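Local coordinates for ornithine carbamoyltransferase (Gloeobacter violaceus, PDB 3GD5), which probably catalyses the reversible transfer of the carbamoyl group from carbamoyl phosphate to ornithine, giving citrulline and phosphate in arginine biosynthesis, at residues G48-L53 / Y103-A108. Numbering follows the deposited sequence.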
ATOM      1  N   GLY A  48      -0.316  13.222  38.272  1.00 45.54           N
ATOM      2  CA  GLY A  48       1.087  13.480  38.017  1.00 43.10           C
ATOM      3  C   GLY A  48       1.765  12.345  37.285  1.00 42.08           C
ATOM      4  O   GLY A  48       2.934  12.458  36.920  1.00 42.02           O
ATOM      5  N   LYS A  49       1.047  11.247  37.065  1.00 41.74           N
ATOM      6  CA  LYS A  49       1.634  10.107  36.364  1.00 41.91           C
ATOM      7  C   LYS A  49       1.081   9.902  34.954  1.00 40.35           C
ATOM      8  O   LYS A  49      -0.059  10.267  34.646  1.00 38.63           O
ATOM      9  CB  LYS A  49       1.455   8.834  37.190  1.00 43.76           C
ATOM     10  CG  LYS A  49       2.181   8.889  38.519  1.00 47.87           C
ATOM     11  CD  LYS A  49       1.740   7.766  39.440  1.00 51.41           C
ATOM     12  CE  LYS A  49       2.215   8.008  40.866  1.00 52.88           C
ATOM     13  NZ  LYS A  49       3.697   8.125  40.933  1.00 57.12           N
ATOM     14  N   VAL A  50       1.908   9.310  34.101  1.00 37.95           N
ATOM     15  CA  VAL A  50       1.533   9.061  32.716  1.00 36.13           C
ATOM     16  C   VAL A  50       1.689   7.590  32.380  1.00 35.48           C
ATOM     17  O   VAL A  50       2.715   6.971  32.667  1.00 34.19           O
ATOM     18  CB  VAL A  50       2.415   9.883  31.736  1.00 35.52           C
ATOM     19  CG1 VAL A  50       1.982   9.622  30.285  1.00 32.23           C
ATOM     20  CG2 VAL A  50       2.332  11.376  32.085  1.00 30.78           C
ATOM     21  N   LEU A  51       0.658   7.043  31.753  1.00 34.37           N
ATOM     22  CA  LEU A  51       0.661   5.651  31.348  1.00 35.01           C
ATOM     23  C   LEU A  51       0.867   5.631  29.838  1.00 35.33           C
ATOM     24  O   LEU A  51       0.180   6.341  29.096  1.00 35.93           O
ATOM     25  CB  LEU A  51      -0.684   5.027  31.692  1.00 34.95           C
ATOM     26  CG  LEU A  51      -0.945   3.521  31.642  1.00 36.71           C
ATOM     27  CD1 LEU A  51      -2.242   3.340  30.904  1.00 34.48           C
ATOM     28  CD2 LEU A  51       0.173   2.738  30.987  1.00 35.25           C
ATOM     29  N   GLY A  52       1.818   4.827  29.384  1.00 35.18           N
ATOM     30  CA  GLY A  52       2.068   4.730  27.963  1.00 34.52           C
ATOM     31  C   GLY A  52       1.450   3.446  27.455  1.00 35.20           C
ATOM     32  O   GLY A  52       1.505   2.414  28.137  1.00 34.87           O
ATOM     33  N   LEU A  53       0.848   3.510  26.272  1.00 33.85           N
ATOM     34  CA  LEU A  53       0.219   2.351  25.660  1.00 35.99           C
ATOM     35  C   LEU A  53       1.015   1.965  24.418  1.00 38.63           C
ATOM     36  O   LEU A  53       1.053   2.723  23.451  1.00 39.67           O
ATOM     37  CB  LEU A  53      -1.211   2.684  25.241  1.00 34.00           C
ATOM     38  CG  LEU A  53      -2.112   3.345  26.283  1.00 34.74           C
ATOM     39  CD1 LEU A  53      -3.393   3.807  25.604  1.00 34.85           C
ATOM     40  CD2 LEU A  53      -2.417   2.362  27.408  1.00 31.04           C
ATOM     41  N   TYR A 103      10.410   8.727  30.480  1.00 36.45           N
ATOM     42  CA  TYR A 103       9.326   9.678  30.232  1.00 35.69           C
ATOM     43  C   TYR A 103       8.000   9.379  30.928  1.00 35.50           C
ATOM     44  O   TYR A 103       7.374  10.281  31.488  1.00 37.74           O
ATOM     45  CB  TYR A 103       9.047   9.812  28.726  1.00 34.23           C
ATOM     46  CG  TYR A 103      10.222  10.207  27.854  1.00 35.21           C
ATOM     47  CD1 TYR A 103      11.151  11.174  28.268  1.00 34.03           C
ATOM     48  CD2 TYR A 103      10.380   9.645  26.585  1.00 34.03           C
ATOM     49  CE1 TYR A 103      12.209  11.574  27.426  1.00 32.74           C
ATOM     50  CE2 TYR A 103      11.424  10.031  25.743  1.00 34.80           C
ATOM     51  CZ  TYR A 103      12.335  10.996  26.162  1.00 34.33           C
ATOM     52  OH  TYR A 103      13.341  11.385  25.296  1.00 31.85           O
ATOM     53  N   VAL A 104       7.551   8.129  30.873  1.00 34.14           N
ATOM     54  CA  VAL A 104       6.286   7.759  31.490  1.00 35.24           C
ATOM     55  C   VAL A 104       6.464   6.961  32.785  1.00 35.59           C
ATOM     56  O   VAL A 104       7.577   6.597  33.154  1.00 35.83           O
ATOM     57  CB  VAL A 104       5.392   6.954  30.496  1.00 35.35           C
ATOM     58  CG1 VAL A 104       5.137   7.782  29.240  1.00 37.98           C
ATOM     59  CG2 VAL A 104       6.050   5.648  30.131  1.00 34.83           C
ATOM     60  N   ASP A 105       5.357   6.669  33.456  1.00 36.64           N
ATOM     61  CA  ASP A 105       5.392   5.946  34.725  1.00 37.05           C
ATOM     62  C   ASP A 105       4.843   4.529  34.675  1.00 37.57           C
ATOM     63  O   ASP A 105       4.825   3.825  35.684  1.00 37.94           O
ATOM     64  CB  ASP A 105       4.618   6.751  35.750  1.00 40.54           C
ATOM     65  CG  ASP A 105       5.020   8.201  35.745  1.00 42.59           C
ATOM     66  OD1 ASP A 105       6.082   8.516  36.309  1.00 45.18           O
ATOM     67  OD2 ASP A 105       4.290   9.021  35.152  1.00 44.04           O
ATOM     68  N   GLY A 106       4.393   4.104  33.502  1.00 36.81           N
ATOM     69  CA  GLY A 106       3.853   2.768  33.377  1.00 37.93           C
ATOM     70  C   GLY A 106       3.586   2.420  31.931  1.00 37.32           C
ATOM     71  O   GLY A 106       3.373   3.306  31.105  1.00 37.01           O
ATOM     72  N   LEU A 107       3.604   1.129  31.621  1.00 36.67           N
ATOM     73  CA  LEU A 107       3.364   0.689  30.260  1.00 37.33           C
ATOM     74  C   LEU A 107       2.357  -0.444  30.185  1.00 37.46           C
ATOM     75  O   LEU A 107       2.505  -1.471  30.844  1.00 38.64           O
ATOM     76  CB  LEU A 107       4.673   0.232  29.606  1.00 35.49           C
ATOM     77  CG  LEU A 107       5.784   1.274  29.445  1.00 36.45           C
ATOM     78  CD1 LEU A 107       7.039   0.591  28.906  1.00 36.74           C
ATOM     79  CD2 LEU A 107       5.324   2.388  28.508  1.00 32.33           C
ATOM     80  N   ALA A 108       1.317  -0.233  29.394  1.00 36.54           N
ATOM     81  CA  ALA A 108       0.307  -1.245  29.161  1.00 35.99           C
ATOM     82  C   ALA A 108       0.665  -1.638  27.736  1.00 37.12           C
ATOM     83  O   ALA A 108       0.558  -0.808  26.821  1.00 36.13           O
ATOM     84  CB  ALA A 108      -1.075  -0.634  29.214  1.00 33.49           C
TER
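Asp-105 and Val-50 grip each other twice where two neighbouring parallel strands, 50-55 and 106-110, come together at the middle of the four-stranded sheet of the carbamoyl phosphate-binding domain. The backbone N of Asp-105 donates to Val-50 O, in the carbonyl plane, at 2.8 Å. Its side chain then turns back over the same residue. Asp-105 CB lies 3.6 Å from Val-50 O; CG stands beside the backbone N of its own residue (chi1 -48°) and passes near Lys-49 CB; OD2, at the tip, takes the N-H of Val-50 at 2.6 Å, using the lone pair that faces away from OD1. The carboxylate thus takes the place a strand carbonyl would fill at this end of the pairing. Lys-49 crosses this side chain at about a right angle, and its NZ stays 5.2 Å from Asp-105 OD1, too far for direct contact, though its charge may still favour the ionised carboxylate. With an alanine in place of Asp-105, the N-H of Val-50 would probably lose its acceptor, and this end of the pairing would be less firmly held.

Further along, the ladder is regular: Gly-52 gives its N-H almost straight to Gly-106 O and receives that of Ala-108 on its own O. Gly-52, with no side chain, leaves Leu-107 CD2 resting against its CA and O. On the same face, Val-104 and Val-50 meet through their CG1 methyls. Leu-51, Leu-53 and Ala-108 share the other face, packed against helix 60-72, and Ala-108 sits about 7 Å, side chain to side chain, from Thr-62, which probably binds carbamoyl phosphate. There the Ala-108 methyl touches the CD2 methyls of both leucines, with CB 3.7 Å from Leu-53 CD2 and 4.0 Å from Leu-51 CD2.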